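Local coordinates for protein NEQ263 (Nanoarchaeum equitans Kin4-M, PDB 5BN3) that pairs with NeqA in the catalytic core of an unusual archaeal ATP synthase and, as a member of the ATPase alpha/beta family, probably binds adenine nucleotides, at residues L138-L143 against Y315-D319; I158-I162 against T202-A206; L222-M228 against T275-T281. All coordinates share one frame; numbering follows the deposited sequence.

Contact 1 (L138-L143 against Y315-D319); sequences LPMERL and YPPID
The Y315 ring lies over the side chain of R142 and takes P139 at its edge, where P139 CG comes within 3.8 Å of Y315 CD2 near the ring plane. P139 is the N-cap residue of helix 140-151, which follows strand 131-134 where P-loop NTPases place the P-loop and its helix, here packed against the proline-rich loop after helix 307-311. With Y315 CG anti to the backbone N (chi1 174°), the ring stands between two partners: P316 CB, beyond the cis peptide bond, covers one face, and R142 NE the opposite one. The guanidinium itself stays distant, R142 CZ lying 5.2 Å from the ring centroid, a weak cation-pi attraction at most; one of its faces is covered by P139 CB. Apolar contacts extend the seam. P139 CG reaches P317 CD at 4.1 Å, L138 slides past P317, and L143 crosses P316 and I318 at about right angles through CD1 and CD2. P139 and P317 each centre an inverse gamma turn. Y315 OH is 3.4 Å from L143 N at a poor angle and makes its hydrogen bond with Q146 OE1 instead.

Contact 2 (I158-I162 against T202-A206); sequences IFAAI and TPRVA
I158, A160 and I162, alternate residues of strand 156-162, turn their side chains to helix 196-215 and meet T202, P203 and A206 in a largely apolar layer. Strand and helix segments run nearly antiparallel, at 168°, with axes 8.1 Å apart, as in the helix-on-sheet layers of an alpha/beta nucleotide-binding domain. The middle is closed by small groups: the CA atoms of A160 and P203 are 5.8 Å apart, and A160 CB meets A206 CB at 4.1 Å. T202 holds its methyl anti to the backbone N and its hydroxyl beside that N (chi1 -58°). This rotation drops T202 CG2 onto the strand, 4.0 Å from A160 CB and also against A161 O, while OG1 hydrogen-bonds with E198 O and S190 OG. I158 uses both branches on one residue: its CG2 lies 3.8 Å from A206 CB, and its extended CG1 arm (chi2 180°) carries CD1 to 3.7 Å from A206 O. I162 is also extended, but it crosses P203 at about a right angle, with its CD1 4.0 Å from the proline CD; its CG1 slides past the T202 methyl. P203 has no N-H to give to the preceding turn, and the helix is kinked here. Helix 196-215 links strand 185-190 to strand 220-226 as a beta-alpha-beta crossover, passing over strand 156-162, which lies between those two strands in the sheet. F188 from one flanking strand and M225 from the other border the layer, while Y231 of helix 228-241 and I262 of helix 255-263 pack against P203.

Contact 3 (L222-M228 against T275-T281); sequences LVLMLDM and TLIPMLT
D227 OD1 accepts two backbone N-H groups, from T281 at 3.3 Å, on its syn side and 20° out of the carboxylate plane, and from T229, whose bond caps the helix beginning at 228. D227 OD2 takes the hydroxyl of T281, with OG1 2.8 Å away and nearly along the C-O axis, plus a weak bond from T281 N. A leucine in place of D227 would remove both oxygens and would probably leave the T281 hydroxyl and the T229 amide without these acceptors. Behind this grip, strands 220-226 and 273-281 run parallel in the central sheet of a P-loop NTPase fold. D227 follows a cis peptide at the strand's end; L226, just before it, probably stands where catalytic relatives carry the Walker B aspartate. Bonds alternate along the strands: V223 N to T275 O at 2.7 Å is almost straight, whereas M225 N sits above the carbonyl plane of I277. Just past the strand, M228 N bonds to M279 O at 2.9 Å. M279 bends at its thioether (chi3 -84°) to lay CE 3.6 Å from L226 CB. On the other face V223 CG1 touches L276 CD1 at 3.7 Å, and M228 CG rests 3.9 Å from P278 CB.

How the contacts relate
All three contacts belong to the nucleotide-binding domain. Of the six segments, contact 1 joins the first and the last along the chain, and contacts 2 and 3 follow in series between them. Contacts 2 and 3 have centres about 9 Å apart and share the central sheet: strands 156-162 and 220-226 are neighbours, with probable hydrogen bonds from I158 N to L222 O and from I162 N to L226 O. Contact 1 lies about 14 Å from contact 3 and 22 Å from contact 2, between centres. M140 of helix 140-151 packs on L226 and M279, on one face of the sheet, while P203 of helix 196-215 packs on M225, on the other.

Contact 1 (L138-L143 against Y315-D319)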
# COMPACT_ATOMS: atom_id res chain seq x y z
N LEU B 138 2.73 -4.27 -27.15
CA LEU B 138 1.67 -4.22 -28.16
C LEU B 138 1.99 -3.21 -29.27
O LEU B 138 2.70 -2.23 -29.03
CB LEU B 138 0.31 -3.95 -27.51
CG LEU B 138 -0.49 -5.21 -27.19
CD1 LEU B 138 0.24 -6.11 -26.20
CD2 LEU B 138 -1.88 -4.89 -26.67
N PRO B 139 1.48 -3.45 -30.49
CA PRO B 139 1.85 -2.64 -31.66
C PRO B 139 1.26 -1.23 -31.69
O PRO B 139 0.56 -0.88 -32.65
CB PRO B 139 1.30 -3.46 -32.83
CG PRO B 139 0.13 -4.18 -32.26
CD PRO B 139 0.55 -4.53 -30.86
N MET B 140 1.54 -0.44 -30.66
CA MET B 140 1.08 0.94 -30.59
C MET B 140 1.71 1.80 -31.69
O MET B 140 1.08 2.72 -32.22
CB MET B 140 1.39 1.51 -29.21
CG MET B 140 1.15 3.00 -29.05
SD MET B 140 1.41 3.54 -27.35
CE MET B 140 3.07 2.92 -27.05
N GLU B 141 2.96 1.49 -32.03
CA GLU B 141 3.68 2.25 -33.04
C GLU B 141 3.08 2.05 -34.43
O GLU B 141 2.91 3.01 -35.18
CB GLU B 141 5.17 1.87 -33.05
CG GLU B 141 5.88 2.08 -31.72
CD GLU B 141 5.75 0.89 -30.78
OE1 GLU B 141 5.12 -0.11 -31.17
OE2 GLU B 141 6.28 0.97 -29.65
N ARG B 142 2.77 0.80 -34.77
CA ARG B 142 2.12 0.51 -36.05
C ARG B 142 0.78 1.23 -36.17
O ARG B 142 0.45 1.75 -37.24
CB ARG B 142 1.91 -1.00 -36.22
CG ARG B 142 3.20 -1.78 -36.43
CD ARG B 142 3.03 -2.91 -37.44
NE ARG B 142 2.17 -3.98 -36.95
CZ ARG B 142 2.60 -5.03 -36.24
NH1 ARG B 142 3.88 -5.15 -35.94
NH2 ARG B 142 1.74 -5.95 -35.84
N LEU B 143 0.02 1.28 -35.08
CA LEU B 143 -1.28 1.95 -35.09
C LEU B 143 -1.14 3.44 -35.37
O LEU B 143 -1.89 4.00 -36.16
CB LEU B 143 -2.01 1.73 -33.76
CG LEU B 143 -3.38 2.42 -33.67
CD1 LEU B 143 -4.31 1.91 -34.77
CD2 LEU B 143 -4.01 2.21 -32.31
N TYR B 315 -5.04 -7.59 -35.05
CA TYR B 315 -4.54 -6.23 -35.24
C TYR B 315 -5.59 -5.43 -36.02
O TYR B 315 -6.15 -5.93 -36.99
CB TYR B 315 -3.19 -6.18 -35.98
CG TYR B 315 -2.76 -4.76 -36.29
CD1 TYR B 315 -3.13 -4.15 -37.48
CD2 TYR B 315 -2.01 -4.03 -35.38
CE1 TYR B 315 -2.76 -2.85 -37.76
CE2 TYR B 315 -1.63 -2.73 -35.66
CZ TYR B 315 -2.01 -2.14 -36.85
OH TYR B 315 -1.64 -0.85 -37.12
N PRO B 316 -5.85 -4.19 -35.59
CA PRO B 316 -5.29 -3.58 -34.38
C PRO B 316 -6.07 -3.99 -33.14
O PRO B 316 -7.30 -4.06 -33.19
CB PRO B 316 -5.45 -2.08 -34.64
CG PRO B 316 -6.66 -2.00 -35.53
CD PRO B 316 -6.64 -3.23 -36.38
N PRO B 317 -5.37 -4.26 -32.03
CA PRO B 317 -6.00 -4.82 -30.83
C PRO B 317 -6.71 -3.76 -29.99
O PRO B 317 -6.42 -3.62 -28.80
CB PRO B 317 -4.82 -5.40 -30.06
CG PRO B 317 -3.68 -4.49 -30.42
CD PRO B 317 -3.92 -4.06 -31.84
N ILE B 318 -7.65 -3.04 -30.60
CA ILE B 318 -8.36 -1.96 -29.92
C ILE B 318 -9.57 -2.44 -29.11
O ILE B 318 -10.48 -3.08 -29.65
CB ILE B 318 -8.82 -0.89 -30.94
CG1 ILE B 318 -7.61 -0.17 -31.53
CG2 ILE B 318 -9.75 0.12 -30.28
CD1 ILE B 318 -7.96 0.90 -32.55
N ASP B 319 -9.57 -2.12 -27.82
CA ASP B 319 -10.72 -2.37 -26.95
C ASP B 319 -11.81 -1.36 -27.28
O ASP B 319 -11.68 -0.18 -26.97
CB ASP B 319 -10.29 -2.25 -25.48
CG ASP B 319 -11.36 -2.74 -24.51
OD1 ASP B 319 -12.56 -2.45 -24.71
OD2 ASP B 319 -10.99 -3.41 -23.52

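Contact 2 (I158-I162 against T202-A206)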
# COMPACT_ATOMS: atom_id res chain seq x y z
N ILE B 158 4.54 16.40 -37.25
CA ILE B 158 5.62 16.62 -36.30
C ILE B 158 5.69 15.45 -35.33
O ILE B 158 4.71 15.12 -34.66
CB ILE B 158 5.45 17.95 -35.54
CG1 ILE B 158 5.46 19.12 -36.53
CG2 ILE B 158 6.56 18.13 -34.51
CD1 ILE B 158 5.29 20.48 -35.89
N PHE B 159 6.85 14.81 -35.27
CA PHE B 159 7.06 13.64 -34.44
C PHE B 159 8.02 13.95 -33.30
O PHE B 159 9.17 14.32 -33.54
CB PHE B 159 7.60 12.49 -35.29
CG PHE B 159 7.97 11.26 -34.50
CD1 PHE B 159 7.09 10.72 -33.58
CD2 PHE B 159 9.18 10.63 -34.71
CE1 PHE B 159 7.42 9.58 -32.86
CE2 PHE B 159 9.53 9.49 -34.00
CZ PHE B 159 8.64 8.97 -33.08
N ALA B 160 7.54 13.83 -32.07
CA ALA B 160 8.39 14.01 -30.90
C ALA B 160 8.70 12.66 -30.26
O ALA B 160 7.82 12.01 -29.70
CB ALA B 160 7.72 14.92 -29.89
N ALA B 161 9.96 12.25 -30.35
CA ALA B 161 10.41 11.00 -29.74
C ALA B 161 11.07 11.29 -28.40
O ALA B 161 12.16 11.86 -28.34
CB ALA B 161 11.37 10.28 -30.66
N ILE B 162 10.40 10.89 -27.32
CA ILE B 162 10.87 11.21 -25.97
C ILE B 162 11.47 9.99 -25.28
O ILE B 162 10.75 9.18 -24.69
CB ILE B 162 9.71 11.77 -25.11
CG1 ILE B 162 8.93 12.84 -25.88
CG2 ILE B 162 10.25 12.33 -23.80
CD1 ILE B 162 7.65 13.28 -25.19
N THR B 202 11.72 18.24 -25.41
CA THR B 202 11.35 17.64 -26.69
C THR B 202 9.91 17.95 -27.13
O THR B 202 9.71 18.45 -28.24
CB THR B 202 11.60 16.11 -26.71
OG1 THR B 202 12.98 15.85 -26.43
CG2 THR B 202 11.25 15.52 -28.06
N PRO B 203 8.91 17.68 -26.27
CA PRO B 203 7.56 18.00 -26.75
C PRO B 203 7.31 19.50 -26.81
O PRO B 203 6.45 19.93 -27.56
CB PRO B 203 6.66 17.36 -25.69
CG PRO B 203 7.49 17.35 -24.45
CD PRO B 203 8.88 17.08 -24.92
N ARG B 204 8.06 20.28 -26.03
CA ARG B 204 7.87 21.73 -26.00
C ARG B 204 8.37 22.42 -27.27
O ARG B 204 7.71 23.32 -27.79
CB ARG B 204 8.54 22.33 -24.75
CG ARG B 204 7.76 22.09 -23.46
CD ARG B 204 8.50 22.62 -22.24
NE ARG B 204 7.64 22.66 -21.06
CZ ARG B 204 7.48 21.64 -20.21
NH1 ARG B 204 8.12 20.50 -20.41
NH2 ARG B 204 6.67 21.77 -19.17
N VAL B 205 9.53 22.00 -27.77
CA VAL B 205 10.04 22.58 -29.02
C VAL B 205 9.19 22.12 -30.20
O VAL B 205 8.96 22.88 -31.14
CB VAL B 205 11.55 22.27 -29.25
CG1 VAL B 205 12.37 22.63 -28.03
CG2 VAL B 205 11.77 20.82 -29.61
N ALA B 206 8.71 20.88 -30.14
CA ALA B 206 7.86 20.33 -31.20
C ALA B 206 6.53 21.05 -31.28
O ALA B 206 6.02 21.33 -32.38
CB ALA B 206 7.64 18.84 -30.97

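Contact 3 (L222-M228 against T275-T281)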
# COMPACT_ATOMS: atom_id res chain seq x y z
N LEU B 222 -0.41 17.67 -37.75
CA LEU B 222 -0.55 16.46 -36.95
C LEU B 222 0.69 16.27 -36.08
O LEU B 222 1.81 16.19 -36.59
CB LEU B 222 -0.74 15.24 -37.84
CG LEU B 222 -0.76 13.90 -37.09
CD1 LEU B 222 -1.96 13.84 -36.17
CD2 LEU B 222 -0.76 12.72 -38.05
N VAL B 223 0.49 16.20 -34.77
CA VAL B 223 1.60 15.97 -33.85
C VAL B 223 1.49 14.60 -33.19
O VAL B 223 0.48 14.28 -32.56
CB VAL B 223 1.69 17.06 -32.77
CG1 VAL B 223 2.91 16.82 -31.89
CG2 VAL B 223 1.78 18.43 -33.41
N LEU B 224 2.53 13.78 -33.35
CA LEU B 224 2.62 12.49 -32.69
C LEU B 224 3.73 12.56 -31.64
O LEU B 224 4.84 13.03 -31.93
CB LEU B 224 2.95 11.39 -33.70
CG LEU B 224 2.08 11.28 -34.95
CD1 LEU B 224 2.64 10.25 -35.92
CD2 LEU B 224 0.66 10.93 -34.58
N MET B 225 3.45 12.10 -30.42
CA MET B 225 4.50 12.02 -29.41
C MET B 225 4.46 10.74 -28.58
O MET B 225 3.39 10.22 -28.24
CB MET B 225 4.55 13.28 -28.52
CG MET B 225 3.28 13.62 -27.76
SD MET B 225 3.51 15.06 -26.69
CE MET B 225 3.80 16.35 -27.90
N LEU B 226 5.65 10.25 -28.26
CA LEU B 226 5.86 8.95 -27.64
C LEU B 226 7.24 9.02 -27.00
O LEU B 226 8.18 9.50 -27.65
CB LEU B 226 5.86 7.88 -28.74
CG LEU B 226 6.30 6.44 -28.46
CD1 LEU B 226 5.28 5.72 -27.62
CD2 LEU B 226 6.54 5.70 -29.77
N ASP B 227 7.41 8.55 -25.76
CA ASP B 227 6.38 7.93 -24.94
C ASP B 227 6.15 8.84 -23.74
O ASP B 227 7.11 9.27 -23.11
CB ASP B 227 6.90 6.56 -24.47
CG ASP B 227 5.87 5.74 -23.70
OD1 ASP B 227 5.10 6.30 -22.90
OD2 ASP B 227 5.86 4.50 -23.89
N MET B 228 4.89 9.13 -23.42
CA MET B 228 4.60 10.06 -22.33
C MET B 228 5.02 9.51 -20.97
O MET B 228 5.23 10.27 -20.02
CB MET B 228 3.11 10.45 -22.30
CG MET B 228 2.62 11.18 -23.55
SD MET B 228 3.76 12.43 -24.21
CE MET B 228 3.83 13.60 -22.85
N THR B 275 -3.74 18.71 -34.49
CA THR B 275 -4.27 17.43 -34.03
C THR B 275 -3.15 16.69 -33.30
O THR B 275 -2.07 16.48 -33.84
CB THR B 275 -4.80 16.58 -35.20
OG1 THR B 275 -5.83 17.32 -35.89
CG2 THR B 275 -5.39 15.28 -34.69
N LEU B 276 -3.42 16.32 -32.05
CA LEU B 276 -2.37 15.80 -31.18
C LEU B 276 -2.66 14.37 -30.73
O LEU B 276 -3.73 14.08 -30.19
CB LEU B 276 -2.20 16.72 -29.96
CG LEU B 276 -1.19 16.32 -28.89
CD1 LEU B 276 0.18 16.18 -29.50
CD2 LEU B 276 -1.17 17.35 -27.78
N ILE B 277 -1.70 13.48 -30.95
CA ILE B 277 -1.83 12.09 -30.51
C ILE B 277 -0.65 11.69 -29.62
O ILE B 277 0.40 11.28 -30.11
CB ILE B 277 -1.94 11.13 -31.71
CG1 ILE B 277 -3.12 11.53 -32.61
CG2 ILE B 277 -2.10 9.70 -31.24
CD1 ILE B 277 -3.29 10.65 -33.84
N PRO B 278 -0.83 11.84 -28.30
CA PRO B 278 0.19 11.39 -27.34
C PRO B 278 0.09 9.89 -27.17
O PRO B 278 -1.02 9.36 -27.08
CB PRO B 278 -0.22 12.09 -26.03
CG PRO B 278 -1.29 13.08 -26.41
CD PRO B 278 -1.95 12.51 -27.63
N MET B 279 1.22 9.20 -27.13
CA MET B 279 1.22 7.75 -26.94
C MET B 279 1.92 7.41 -25.64
O MET B 279 2.95 8.01 -25.31
CB MET B 279 1.92 7.06 -28.11
CG MET B 279 1.20 7.20 -29.44
SD MET B 279 2.21 6.56 -30.78
CE MET B 279 3.23 7.99 -31.13
N LEU B 280 1.38 6.45 -24.90
CA LEU B 280 2.02 6.01 -23.67
C LEU B 280 1.87 4.52 -23.42
O LEU B 280 0.90 3.89 -23.85
CB LEU B 280 1.53 6.82 -22.46
CG LEU B 280 0.04 6.84 -22.10
CD1 LEU B 280 -0.31 5.68 -21.17
CD2 LEU B 280 -0.32 8.16 -21.44
N THR B 281 2.85 3.96 -22.72
CA THR B 281 2.78 2.59 -22.25
C THR B 281 2.19 2.61 -20.85
O THR B 281 2.66 3.36 -19.99
CB THR B 281 4.18 1.95 -22.19
OG1 THR B 281 4.76 1.94 -23.51
CG2 THR B 281 4.11 0.54 -21.66